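Local structure of D-alanyl-lipoteichoic acid synthetase (Streptococcus pneumoniae, 3BMA) at residues Met90-Pro95 against Gly127-Ser132; Lys100-Val105 against Ser288-Ile293; Gly139-Gln144 against Ala167-Leu172; Ile296-Lys301 against Pro343-Asp348. The protein probably takes part in the D-alanylation of lipoteichoic acid during cell wall biogenesis, as a DltD-family protein related to the SGNH hydrolases. The protein carries 1 engineered substitution. All blocks are in the same frame, centred on the assembly; numbering follows the deposited sequence.

Contact 1 of 4, residues Met90-Pro95 against Gly127-Ser132; sequences MQQMLP and GDQLTS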
loop_
_atom_site.group_PDB
_atom_site.type_symbol
_atom_site.label_atom_id
_atom_site.label_comp_id
_atom_site.label_asym_id
_atom_site.label_seq_id
_atom_site.Cartn_x
_atom_site.Cartn_y
_atom_site.Cartn_z
ATOM N N MET C 90 8.305 16.266 -22.088
ATOM C CA MET C 90 7.209 15.692 -22.889
ATOM C C MET C 90 6.351 14.722 -22.082
ATOM O O MET C 90 5.142 14.668 -22.280
ATOM C CB MET C 90 7.740 14.976 -24.140
ATOM C CG MET C 90 8.227 15.885 -25.270
ATOM S SD MET C 90 8.943 14.983 -26.675
ATOM C CE MET C 90 10.090 16.215 -27.261
ATOM N N GLN C 91 6.984 13.980 -21.166
ATOM C CA GLN C 91 6.318 12.988 -20.301
ATOM C C GLN C 91 5.177 13.562 -19.451
ATOM O O GLN C 91 4.304 12.822 -19.000
ATOM C CB GLN C 91 7.337 12.297 -19.379
ATOM C CG GLN C 91 8.564 11.697 -20.073
ATOM C CD GLN C 91 8.212 10.693 -21.154
ATOM O OE1 GLN C 91 7.415 9.780 -20.942
ATOM N NE2 GLN C 91 8.809 10.862 -22.326
ATOM N N GLN C 92 5.200 14.878 -19.245
ATOM C CA GLN C 92 4.156 15.603 -18.524
ATOM C C GLN C 92 2.952 15.970 -19.397
ATOM O O GLN C 92 1.905 16.364 -18.878
ATOM C CB GLN C 92 4.726 16.898 -17.948
ATOM C CG GLN C 92 5.797 16.739 -16.893
ATOM C CD GLN C 92 6.390 18.073 -16.520
ATOM O OE1 GLN C 92 7.199 18.626 -17.259
ATOM N NE2 GLN C 92 5.987 18.605 -15.375
ATOM N N MET C 93 3.108 15.865 -20.715
ATOM C CA MET C 93 2.101 16.374 -21.651
ATOM C C MET C 93 1.832 15.444 -22.840
ATOM O O MET C 93 1.503 15.906 -23.932
ATOM C CB MET C 93 2.477 17.789 -22.133
ATOM C CG MET C 93 3.904 17.930 -22.650
ATOM S SD MET C 93 4.231 19.570 -23.326
ATOM C CE MET C 93 5.959 19.419 -23.715
ATOM N N LEU C 94 1.952 14.137 -22.605
ATOM C CA LEU C 94 1.688 13.106 -23.621
ATOM C C LEU C 94 0.322 13.158 -24.341
ATOM O O LEU C 94 0.295 13.036 -25.567
ATOM C CB LEU C 94 1.966 11.698 -23.063
ATOM C CG LEU C 94 3.255 10.966 -23.461
ATOM C CD1 LEU C 94 4.426 11.904 -23.698
ATOM C CD2 LEU C 94 3.617 9.907 -22.436
ATOM N N PRO C 95 -0.805 13.337 -23.603
ATOM C CA PRO C 95 -2.071 13.451 -24.343
ATOM C C PRO C 95 -2.215 14.761 -25.130
ATOM O O PRO C 95 -2.996 14.824 -26.084
ATOM C CB PRO C 95 -3.139 13.386 -23.238
ATOM C CG PRO C 95 -2.427 12.907 -22.013
ATOM C CD PRO C 95 -1.041 13.422 -22.148
ATOM N N GLY C 127 10.612 16.663 -9.979
ATOM C CA GLY C 127 10.091 15.370 -9.529
ATOM C C GLY C 127 8.842 14.890 -10.239
ATOM O O GLY C 127 8.564 13.689 -10.280
ATOM N N ASP C 128 8.081 15.829 -10.797
ATOM C CA ASP C 128 6.901 15.494 -11.592
ATOM C C ASP C 128 7.310 14.822 -12.901
ATOM O O ASP C 128 6.613 13.929 -13.375
ATOM C CB ASP C 128 6.040 16.741 -11.844
ATOM C CG ASP C 128 4.765 16.435 -12.611
ATOM O OD1 ASP C 128 4.162 15.353 -12.422
ATOM O OD2 ASP C 128 4.362 17.292 -13.412
ATOM N N GLN C 129 8.450 15.235 -13.461
ATOM C CA GLN C 129 9.018 14.608 -14.660
ATOM C C GLN C 129 9.569 13.212 -14.385
ATOM O O GLN C 129 9.467 12.330 -15.236
ATOM C CB GLN C 129 10.122 15.475 -15.255
ATOM C CG GLN C 129 9.611 16.646 -16.069
ATOM C CD GLN C 129 10.693 17.639 -16.411
ATOM O OE1 GLN C 129 11.833 17.260 -16.678
ATOM N NE2 GLN C 129 10.343 18.924 -16.410
ATOM N N LEU C 130 10.163 13.030 -13.206
ATOM C CA LEU C 130 10.673 11.731 -12.772
ATOM C C LEU C 130 9.542 10.708 -12.721
ATOM O O LEU C 130 9.638 9.649 -13.333
ATOM C CB LEU C 130 11.322 11.843 -11.389
ATOM C CG LEU C 130 12.585 11.048 -11.025
ATOM C CD1 LEU C 130 12.830 11.168 -9.536
ATOM C CD2 LEU C 130 12.563 9.579 -11.428
ATOM N N THR C 131 8.469 11.044 -12.005
ATOM C CA THR C 131 7.342 10.127 -11.807
ATOM C C THR C 131 6.527 9.885 -13.079
ATOM O O THR C 131 6.007 8.785 -13.272
ATOM C CB THR C 131 6.418 10.575 -10.654
ATOM O OG1 THR C 131 6.170 11.985 -10.740
ATOM C CG2 THR C 131 7.040 10.250 -9.308
ATOM N N SER C 132 6.433 10.909 -13.934
ATOM C CA SER C 132 5.809 10.797 -15.262
ATOM C C SER C 132 6.586 9.859 -16.174
ATOM O O SER C 132 5.992 9.098 -16.945
ATOM C CB SER C 132 5.724 12.162 -15.941
ATOM O OG SER C 132 4.913 13.046 -15.198
#
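Gln-92 sets its CG beside its own backbone N (chi1 -65°) and then runs out extended, and this carries its amide from the type I beta turn Met-90 to Met-93 onto the first turn of helix 127-136. Asp-128 comes to meet it because its CG is swung opposite the backbone N. Gln-92 NE2 donates to Asp-128 OD2 at 2.9 Å in a nearly straight bond (167°). OD2 lies in the plane of the amide, yet is itself approached from above the carboxylate, the two planes standing 75° apart. On the other limb of the amide, Gln-129 NE2 gives Gln-92 OE1 a weak, bent bond of 3.3 Å. Outside partners complete this buried polar knot: Lys-32 binds Gln-92 OE1, Lys-27 O takes a hydrogen of Gln-92 NE2, Arg-29 forms a salt bridge with Asp-128, and Tyr-124 O is the stronger acceptor for Gln-129. Beside the knot the contact is close packing, with Gln-91 CB 3.8 Å from Ser-132 CB. Ser-132 OG turns back to donate to Asp-128 O at 2.6 Å, from the carbonyl face opposite that used by Ser-132 N.

Contact 2 of 4, residues Lys100-Val105 against Ser288-Ile293; sequences KQVVYV and SKVNPI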
loop_
_atom_site.group_PDB
_atom_site.type_symbol
_atom_site.label_atom_id
_atom_site.label_comp_id
_atom_site.label_asym_id
_atom_site.label_seq_id
_atom_site.Cartn_x
_atom_site.Cartn_y
_atom_site.Cartn_z
ATOM N N LYS C 100 -0.432 15.555 -33.083
ATOM C CA LYS C 100 -0.286 17.000 -33.210
ATOM C C LYS C 100 0.978 17.460 -33.930
ATOM O O LYS C 100 1.911 16.693 -34.120
ATOM C CB LYS C 100 -0.431 17.672 -31.840
ATOM C CG LYS C 100 -1.775 18.358 -31.682
ATOM C CD LYS C 100 -2.456 18.012 -30.380
ATOM C CE LYS C 100 -3.914 18.445 -30.420
ATOM N NZ LYS C 100 -4.679 17.932 -29.254
ATOM N N GLN C 101 0.984 18.718 -34.358
ATOM C CA GLN C 101 2.164 19.297 -34.986
ATOM C C GLN C 101 3.021 20.021 -33.953
ATOM O O GLN C 101 2.493 20.708 -33.073
ATOM C CB GLN C 101 1.767 20.256 -36.108
ATOM C CG GLN C 101 1.222 19.575 -37.356
ATOM C CD GLN C 101 0.950 20.558 -38.484
ATOM O OE1 GLN C 101 0.382 21.629 -38.269
ATOM N NE2 GLN C 101 1.354 20.192 -39.693
ATOM N N VAL C 102 4.340 19.844 -34.051
ATOM C CA VAL C 102 5.300 20.588 -33.219
ATOM C C VAL C 102 6.444 21.203 -34.053
ATOM O O VAL C 102 6.644 20.842 -35.218
ATOM C CB VAL C 102 5.902 19.722 -32.056
ATOM C CG1 VAL C 102 4.815 19.002 -31.244
ATOM C CG2 VAL C 102 6.923 18.731 -32.572
ATOM N N VAL C 103 7.169 22.144 -33.444
ATOM C CA VAL C 103 8.419 22.678 -33.993
ATOM C C VAL C 103 9.557 22.233 -33.076
ATOM O O VAL C 103 9.500 22.443 -31.866
ATOM C CB VAL C 103 8.399 24.230 -34.085
ATOM C CG1 VAL C 103 9.770 24.777 -34.483
ATOM C CG2 VAL C 103 7.346 24.691 -35.064
ATOM N N TYR C 104 10.576 21.604 -33.650
ATOM C CA TYR C 104 11.715 21.133 -32.875
ATOM C C TYR C 104 13.027 21.628 -33.478
ATOM O O TYR C 104 13.440 21.167 -34.537
ATOM C CB TYR C 104 11.697 19.602 -32.784
ATOM C CG TYR C 104 12.583 19.041 -31.698
ATOM C CD1 TYR C 104 12.103 18.888 -30.398
ATOM C CD2 TYR C 104 13.896 18.661 -31.964
ATOM C CE1 TYR C 104 12.907 18.384 -29.391
ATOM C CE2 TYR C 104 14.710 18.154 -30.963
ATOM C CZ TYR C 104 14.205 18.016 -29.681
ATOM O OH TYR C 104 15.003 17.521 -28.683
ATOM N N VAL C 105 13.670 22.575 -32.800
ATOM C CA VAL C 105 14.997 23.057 -33.188
ATOM C C VAL C 105 16.049 21.990 -32.880
ATOM O O VAL C 105 16.022 21.392 -31.809
ATOM C CB VAL C 105 15.329 24.378 -32.460
ATOM C CG1 VAL C 105 16.800 24.763 -32.622
ATOM C CG2 VAL C 105 14.432 25.488 -32.969
ATOM N N SER C 288 3.626 8.920 -30.103
ATOM C CA SER C 288 2.547 9.894 -29.923
ATOM C C SER C 288 1.939 10.350 -31.245
ATOM O O SER C 288 0.956 11.092 -31.250
ATOM C CB SER C 288 3.044 11.114 -29.141
ATOM O OG SER C 288 3.777 10.736 -27.991
ATOM N N LYS C 289 2.530 9.893 -32.352
ATOM C CA LYS C 289 2.132 10.263 -33.719
ATOM C C LYS C 289 2.172 11.773 -33.959
ATOM O O LYS C 289 1.247 12.330 -34.558
ATOM C CB LYS C 289 0.742 9.706 -34.095
ATOM C CG LYS C 289 0.561 8.208 -33.914
ATOM C CD LYS C 289 -0.761 7.757 -34.509
ATOM C CE LYS C 289 -1.136 6.361 -34.041
ATOM N NZ LYS C 289 -1.529 6.339 -32.599
ATOM N N VAL C 290 3.224 12.439 -33.482
ATOM C CA VAL C 290 3.339 13.879 -33.737
ATOM C C VAL C 290 4.000 14.126 -35.095
ATOM O O VAL C 290 4.795 13.306 -35.566
ATOM C CB VAL C 290 4.009 14.714 -32.566
ATOM C CG1 VAL C 290 3.927 14.000 -31.229
ATOM C CG2 VAL C 290 5.436 15.104 -32.876
ATOM N N ASN C 291 3.628 15.230 -35.733
ATOM C CA ASN C 291 4.204 15.629 -37.013
ATOM C C ASN C 291 5.083 16.857 -36.808
ATOM O O ASN C 291 4.600 17.987 -36.845
ATOM C CB ASN C 291 3.100 15.900 -38.041
ATOM C CG ASN C 291 3.635 16.100 -39.453
ATOM O OD1 ASN C 291 4.761 15.711 -39.779
ATOM N ND2 ASN C 291 2.816 16.705 -40.304
ATOM N N PRO C 292 6.386 16.634 -36.577
ATOM C CA PRO C 292 7.316 17.710 -36.288
ATOM C C PRO C 292 7.928 18.338 -37.532
ATOM O O PRO C 292 8.152 17.652 -38.536
ATOM C CB PRO C 292 8.410 17.001 -35.487
ATOM C CG PRO C 292 8.386 15.601 -35.976
ATOM C CD PRO C 292 7.054 15.319 -36.569
ATOM N N ILE C 293 8.182 19.642 -37.466
ATOM C CA ILE C 293 9.104 20.270 -38.404
ATOM C C ILE C 293 10.401 20.602 -37.665
ATOM O O ILE C 293 10.386 21.285 -36.644
ATOM C CB ILE C 293 8.492 21.494 -39.158
ATOM C CG1 ILE C 293 9.477 22.025 -40.210
ATOM C CG2 ILE C 293 8.023 22.592 -38.196
ATOM C CD1 ILE C 293 8.823 22.798 -41.351
#
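Val-102 and Pro-292 form the apolar centre. Val-102 CG2 packs at 3.7 Å on Pro-292 CB, the two side chains crossing at a slant. Val-102 CG2 also lies 3.9 Å from Val-290 CG2. The chi1 of Val-102, -50°, makes this possible, since it places CG2 between the backbone N and the carbonyl carbon. Phe-285 of helix 274-287 lies on this face of the sheet and touches all three residues. On the reverse face Val-103 and Ile-293 lie side by side, their CG2 atoms 3.8 Å apart, beneath helix 355-369. Between the faces run the backbone bonds of a parallel pair: Asn-291 N to Lys-100 O at 2.8 Å, Ile-293 N to Val-102 O at 3.0 Å and Tyr-104 N to Ile-293 O at 3.0 Å, with a weak one from Val-102 N to Asn-291 O at 3.4 Å. Because this ladder uses the N and O atoms of Asn-291 and Ile-293, the N-H that Pro-292 lacks is not needed here. Farther out, Gln-101 and Asn-291 point the same way with their amides 40° apart. Gln-101 NE2 and Asn-291 ND2 come within 3.8 Å, two donors that turn to other acceptors: Phe-367 O for the glutamine and Thr-372 O for the asparagine, while Arg-42 binds Gln-101 OE1. The strand directions differ by 32°. Adjacent parallel strands with helices on both faces, in a five-stranded sheet of order 2-1-3-4-5, are typical of the alpha/beta/alpha fold of SGNH hydrolases.

Contact 3 of 4, residues Gly139-Gln144 against Ala167-Leu172; sequences GDQASQ and ASKEEL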
loop_
_atom_site.group_PDB
_atom_site.type_symbol
_atom_site.label_atom_id
_atom_site.label_comp_id
_atom_site.label_asym_id
_atom_site.label_seq_id
_atom_site.Cartn_x
_atom_site.Cartn_y
_atom_site.Cartn_z
ATOM N N GLY C 139 9.150 -0.107 -20.891
ATOM C CA GLY C 139 10.139 -1.170 -20.681
ATOM C C GLY C 139 11.034 -1.459 -21.878
ATOM O O GLY C 139 11.748 -2.469 -21.907
ATOM N N ASP C 140 11.009 -0.561 -22.859
ATOM C CA ASP C 140 11.757 -0.733 -24.099
ATOM C C ASP C 140 13.199 -0.206 -24.009
ATOM O O ASP C 140 13.737 -0.023 -22.913
ATOM C CB ASP C 140 10.995 -0.078 -25.262
ATOM C CG ASP C 140 10.660 1.394 -25.013
ATOM O OD1 ASP C 140 11.081 1.975 -23.984
ATOM O OD2 ASP C 140 9.962 1.975 -25.866
ATOM N N GLN C 141 13.808 0.031 -25.168
ATOM C CA GLN C 141 15.163 0.573 -25.263
ATOM C C GLN C 141 15.197 2.060 -24.902
ATOM O O GLN C 141 16.198 2.554 -24.387
ATOM C CB GLN C 141 15.718 0.348 -26.674
ATOM C CG GLN C 141 17.226 0.572 -26.840
ATOM C CD GLN C 141 18.076 -0.419 -26.062
ATOM O OE1 GLN C 141 17.745 -1.604 -25.964
ATOM N NE2 GLN C 141 19.186 0.063 -25.511
ATOM N N ALA C 142 14.100 2.764 -25.176
ATOM C CA ALA C 142 13.962 4.168 -24.798
ATOM C C ALA C 142 13.957 4.355 -23.276
ATOM O O ALA C 142 14.562 5.295 -22.767
ATOM C CB ALA C 142 12.709 4.768 -25.420
ATOM N N SER C 143 13.290 3.446 -22.563
ATOM C CA SER C 143 13.221 3.496 -21.101
ATOM C C SER C 143 14.552 3.117 -20.459
ATOM O O SER C 143 14.944 3.704 -19.455
ATOM C CB SER C 143 12.107 2.586 -20.574
ATOM O OG SER C 143 12.570 1.263 -20.340
ATOM N N GLN C 144 15.232 2.135 -21.047
ATOM C CA GLN C 144 16.523 1.664 -20.554
ATOM C C GLN C 144 17.622 2.709 -20.753
ATOM O O GLN C 144 18.466 2.902 -19.876
ATOM C CB GLN C 144 16.900 0.341 -21.232
ATOM C CG GLN C 144 18.132 -0.364 -20.650
ATOM C CD GLN C 144 19.427 -0.002 -21.360
ATOM O OE1 GLN C 144 19.507 -0.027 -22.590
ATOM N NE2 GLN C 144 20.453 0.329 -20.584
ATOM N N ALA C 167 17.359 0.803 -15.940
ATOM C CA ALA C 167 18.678 0.885 -16.569
ATOM C C ALA C 167 19.300 -0.490 -16.831
ATOM O O ALA C 167 20.015 -0.667 -17.815
ATOM C CB ALA C 167 19.611 1.730 -15.720
ATOM N N SER C 168 19.015 -1.453 -15.957
ATOM C CA SER C 168 19.586 -2.796 -16.056
ATOM C C SER C 168 18.702 -3.795 -16.807
ATOM O O SER C 168 18.929 -5.005 -16.717
ATOM C CB SER C 168 19.904 -3.335 -14.659
ATOM O OG SER C 168 20.879 -2.538 -14.016
ATOM N N LYS C 169 17.704 -3.284 -17.536
ATOM C CA LYS C 169 16.697 -4.090 -18.260
ATOM C C LYS C 169 15.858 -5.029 -17.371
ATOM O O LYS C 169 15.218 -5.961 -17.870
ATOM C CB LYS C 169 17.322 -4.871 -19.434
ATOM C CG LYS C 169 17.591 -4.057 -20.696
ATOM C CD LYS C 169 16.358 -3.965 -21.593
ATOM C CE LYS C 169 16.705 -3.362 -22.948
ATOM N NZ LYS C 169 15.541 -3.367 -23.878
ATOM N N GLU C 170 15.862 -4.776 -16.063
ATOM C CA GLU C 170 15.092 -5.569 -15.113
ATOM C C GLU C 170 13.634 -5.151 -15.137
ATOM O O GLU C 170 13.315 -3.971 -15.324
ATOM C CB GLU C 170 15.635 -5.407 -13.695
ATOM C CG GLU C 170 16.955 -6.109 -13.424
ATOM C CD GLU C 170 17.479 -5.830 -12.027
ATOM O OE1 GLU C 170 16.681 -5.865 -11.063
ATOM O OE2 GLU C 170 18.692 -5.575 -11.891
ATOM N N GLU C 171 12.753 -6.128 -14.951
ATOM C CA GLU C 171 11.327 -5.868 -14.846
ATOM C C GLU C 171 10.991 -5.354 -13.457
ATOM O O GLU C 171 11.516 -5.850 -12.458
ATOM C CB GLU C 171 10.524 -7.134 -15.131
ATOM C CG GLU C 171 10.365 -7.453 -16.608
ATOM C CD GLU C 171 9.232 -8.428 -16.875
ATOM O OE1 GLU C 171 8.833 -9.156 -15.940
ATOM O OE2 GLU C 171 8.741 -8.463 -18.024
ATOM N N LEU C 172 10.119 -4.350 -13.406
ATOM C CA LEU C 172 9.621 -3.822 -12.144
ATOM C C LEU C 172 8.626 -4.801 -11.536
ATOM O O LEU C 172 7.967 -5.559 -12.253
ATOM C CB LEU C 172 8.970 -2.449 -12.342
ATOM C CG LEU C 172 9.869 -1.299 -12.811
ATOM C CD1 LEU C 172 9.038 -0.158 -13.349
ATOM C CD2 LEU C 172 10.784 -0.807 -11.711
#
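The start of helix 141-153 meets the end of helix 160-167, the two being consecutive helices at the surface, and Gln-144 and Lys-169 do most of the joining. Gln-144 NE2 donates to Ala-167 O, a carbonyl in the last turn of its helix, over 3.0 Å at an N-H...O angle of 150°. The acceptor is tilted somewhat from the amide plane. A sharp bend at chi2 (-93°) turns the amide of Gln-144 back to this carbonyl and leaves CG against the lysine, with Gln-144 CG 3.7 Å from Lys-169 CG. The lysine follows Ser-168, where the chain leaves helical geometry. Its aliphatic part passes Gln-144 at about a right angle, and its NZ ends near oxygens at the start of the other helix: 3.5 Å from Gln-141 OE1 and 3.9 Å from Asp-140 O, long distances that suggest a loose electrostatic attraction. The helix start itself is firmly made. Asp-140 OD1 accepts from Ser-143 N at 3.0 Å, a capping bond, while Asp-140 O receives both Gln-144 N and Ser-143 OG from one face of its plane. The other carboxylate oxygen, OD2, pairs with Lys-287. Ala-167 turns its methyl to Ala-147, Thr-148 and Leu-151 farther along helix 141-153. An Asp N-cap with a first-turn glutamine bonded to a last-turn carbonyl marks a contact at the ends of two consecutive surface helices.

Contact 4 of 4, residues Ile296-Lys301 against Pro343-Asp348; sequences IPPVNK and PFFMKD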
loop_
_atom_site.group_PDB
_atom_site.type_symbol
_atom_site.label_atom_id
_atom_site.label_comp_id
_atom_site.label_asym_id
_atom_site.label_seq_id
_atom_site.Cartn_x
_atom_site.Cartn_y
_atom_site.Cartn_z
ATOM N N ILE C 296 17.229 23.387 -38.507
ATOM C CA ILE C 296 18.674 23.266 -38.359
ATOM C C ILE C 296 19.317 24.626 -38.632
ATOM O O ILE C 296 19.448 25.020 -39.786
ATOM C CB ILE C 296 19.270 22.165 -39.271
ATOM C CG1 ILE C 296 18.504 20.848 -39.099
ATOM C CG2 ILE C 296 20.751 21.961 -38.962
ATOM C CD1 ILE C 296 19.047 19.688 -39.920
ATOM N N PRO C 297 19.697 25.355 -37.562
ATOM C CA PRO C 297 20.280 26.696 -37.659
ATOM C C PRO C 297 21.730 26.688 -38.147
ATOM O O PRO C 297 22.430 25.680 -37.985
ATOM C CB PRO C 297 20.236 27.209 -36.208
ATOM C CG PRO C 297 19.406 26.228 -35.451
ATOM C CD PRO C 297 19.583 24.933 -36.159
ATOM N N PRO C 298 22.179 27.797 -38.765
ATOM C CA PRO C 298 23.598 27.942 -39.040
ATOM C C PRO C 298 24.360 28.611 -37.892
ATOM O O PRO C 298 23.755 29.110 -36.938
ATOM C CB PRO C 298 23.605 28.861 -40.257
ATOM C CG PRO C 298 22.442 29.763 -40.032
ATOM C CD PRO C 298 21.407 28.943 -39.290
ATOM N N VAL C 299 25.684 28.601 -37.993
ATOM C CA VAL C 299 26.532 29.448 -37.166
ATOM C C VAL C 299 26.877 30.663 -38.034
ATOM O O VAL C 299 26.919 30.550 -39.260
ATOM C CB VAL C 299 27.792 28.675 -36.668
ATOM C CG1 VAL C 299 28.798 29.590 -35.980
ATOM C CG2 VAL C 299 27.388 27.569 -35.711
ATOM N N ASN C 300 27.046 31.824 -37.401
ATOM C CA ASN C 300 27.562 33.030 -38.052
ATOM C C ASN C 300 28.867 32.707 -38.796
ATOM O O ASN C 300 29.835 32.247 -38.183
ATOM C CB ASN C 300 27.768 34.122 -36.989
ATOM C CG ASN C 300 28.010 35.506 -37.579
ATOM O OD1 ASN C 300 28.956 35.724 -38.334
ATOM N ND2 ASN C 300 27.171 36.461 -37.195
ATOM N N LYS C 301 28.867 32.921 -40.114
ATOM C CA LYS C 301 30.004 32.560 -40.980
ATOM C C LYS C 301 31.235 33.426 -40.727
ATOM O O LYS C 301 32.364 32.923 -40.746
ATOM C CB LYS C 301 29.602 32.605 -42.460
ATOM C CG LYS C 301 30.673 32.115 -43.443
ATOM C CD LYS C 301 30.136 31.983 -44.865
ATOM C CE LYS C 301 29.835 30.530 -45.239
ATOM N NZ LYS C 301 28.737 29.905 -44.441
ATOM N N PRO C 343 23.689 38.453 -44.189
ATOM C CA PRO C 343 23.521 39.574 -43.258
ATOM C C PRO C 343 22.139 39.608 -42.608
ATOM O O PRO C 343 21.120 39.492 -43.296
ATOM C CB PRO C 343 23.737 40.812 -44.146
ATOM C CG PRO C 343 23.562 40.327 -45.545
ATOM C CD PRO C 343 24.076 38.926 -45.529
ATOM N N PHE C 344 22.147 39.732 -41.279
ATOM C CA PHE C 344 20.955 39.825 -40.412
ATOM C C PHE C 344 20.075 38.559 -40.348
ATOM O O PHE C 344 18.930 38.612 -39.898
ATOM C CB PHE C 344 20.132 41.097 -40.698
ATOM C CG PHE C 344 20.971 42.335 -40.900
ATOM C CD1 PHE C 344 20.862 43.078 -42.070
ATOM C CD2 PHE C 344 21.887 42.746 -39.928
ATOM C CE1 PHE C 344 21.638 44.219 -42.268
ATOM C CE2 PHE C 344 22.665 43.885 -40.117
ATOM C CZ PHE C 344 22.541 44.620 -41.289
ATOM N N PHE C 345 20.636 37.427 -40.773
ATOM C CA PHE C 345 20.008 36.116 -40.614
ATOM C C PHE C 345 20.201 35.650 -39.172
ATOM O O PHE C 345 19.419 34.859 -38.641
ATOM C CB PHE C 345 20.650 35.108 -41.576
ATOM C CG PHE C 345 19.801 33.897 -41.859
ATOM C CD1 PHE C 345 18.910 33.896 -42.927
ATOM C CD2 PHE C 345 19.902 32.750 -41.070
ATOM C CE1 PHE C 345 18.127 32.781 -43.200
ATOM C CE2 PHE C 345 19.116 31.630 -41.332
ATOM C CZ PHE C 345 18.226 31.646 -42.398
ATOM N N MET C 346 21.255 36.167 -38.547
ATOM C CA MET C 346 21.697 35.732 -37.239
ATOM C C MET C 346 21.547 36.862 -36.227
ATOM O O MET C 346 21.794 38.032 -36.546
ATOM C CB MET C 346 23.160 35.311 -37.339
ATOM C CG MET C 346 23.521 34.034 -36.610
ATOM S SD MET C 346 23.390 32.559 -37.629
ATOM C CE MET C 346 21.736 32.037 -37.187
ATOM N N LYS C 347 21.127 36.511 -35.014
ATOM C CA LYS C 347 21.037 37.471 -33.912
ATOM C C LYS C 347 22.381 37.557 -33.182
ATOM O O LYS C 347 22.822 38.643 -32.799
ATOM C CB LYS C 347 19.904 37.088 -32.949
ATOM C CG LYS C 347 19.756 37.989 -31.717
ATOM C CD LYS C 347 19.145 39.356 -32.044
ATOM C CE LYS C 347 17.675 39.436 -31.641
ATOM N NZ LYS C 347 16.801 38.580 -32.481
ATOM N N ASP C 348 23.023 36.406 -33.001
ATOM C CA ASP C 348 24.340 36.337 -32.374
ATOM C C ASP C 348 25.260 35.323 -33.074
ATOM O O ASP C 348 25.362 35.324 -34.298
ATOM C CB ASP C 348 24.226 36.087 -30.857
ATOM C CG ASP C 348 23.253 34.969 -30.497
ATOM O OD1 ASP C 348 23.406 33.837 -31.009
ATOM O OD2 ASP C 348 22.347 35.224 -29.671
#
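Met-346 folds into a hook, bent at both chi2 (91°) and chi3 (-95°), and lays its thioether along the loop that follows strand 291-296. Its SD sits 3.5 Å from Pro-298 O and 3.7 Å from Asn-300 N, and its CE reaches 3.7 Å from Pro-298 CG, the two side chains sliding past each other in opposite directions. Phe-345, with CG turned away from the backbone N (chi1 -159°), brings its ring to the same proline: Phe-345 CE2 lies 4.0 Å from Pro-298 CG. Pro-298 CG thus meets both the methyl and the ring, which come to it from directions about a right angle apart. Farther along, Asn-300 passes Met-346 in the opposite sense, and its ND2 stops 3.6 Å from Asp-348 O. The polar atoms of Asn-300 are used elsewhere: OD1 caps helix 301-307 at Trp-303 N, and ND2 donates to Met-242 O. Asp-348 likewise directs OD1 to the backbone N of Ile-350 and His-351. The spacing of Asp-348 and His-351 is consistent with the DxxH motif of SGNH hydrolases. The chemistry across the two loops therefore implies a join by sulfur and hydrocarbon packing, with hydrogen bonding left to partners beyond them.

From the N terminus, contact 1 opens at 90-95, and contact 2 opens at 100-105 before contact 1 closes at 127-132, so the two cross; Met-90 CE packs at 4.1 Å on Tyr-104 CE1, tying the turn after helix 83-90 to the sheet. Contact 3 opens and closes within the long excursion between the strands of contact 2, joining consecutive helices of that largely helical excursion about 25 Å, centre to centre, from the strand pair. Once 288-293 completes contact 2, the same strand runs on into 296-301, and contact 4 closes the last loop at 343-348. Val-105 CG1 meets Pro-297 CG at 4.1 Å, linking contacts 2 and 4, whereas contacts 3 and 4 lie on opposite sides of the chain's centre.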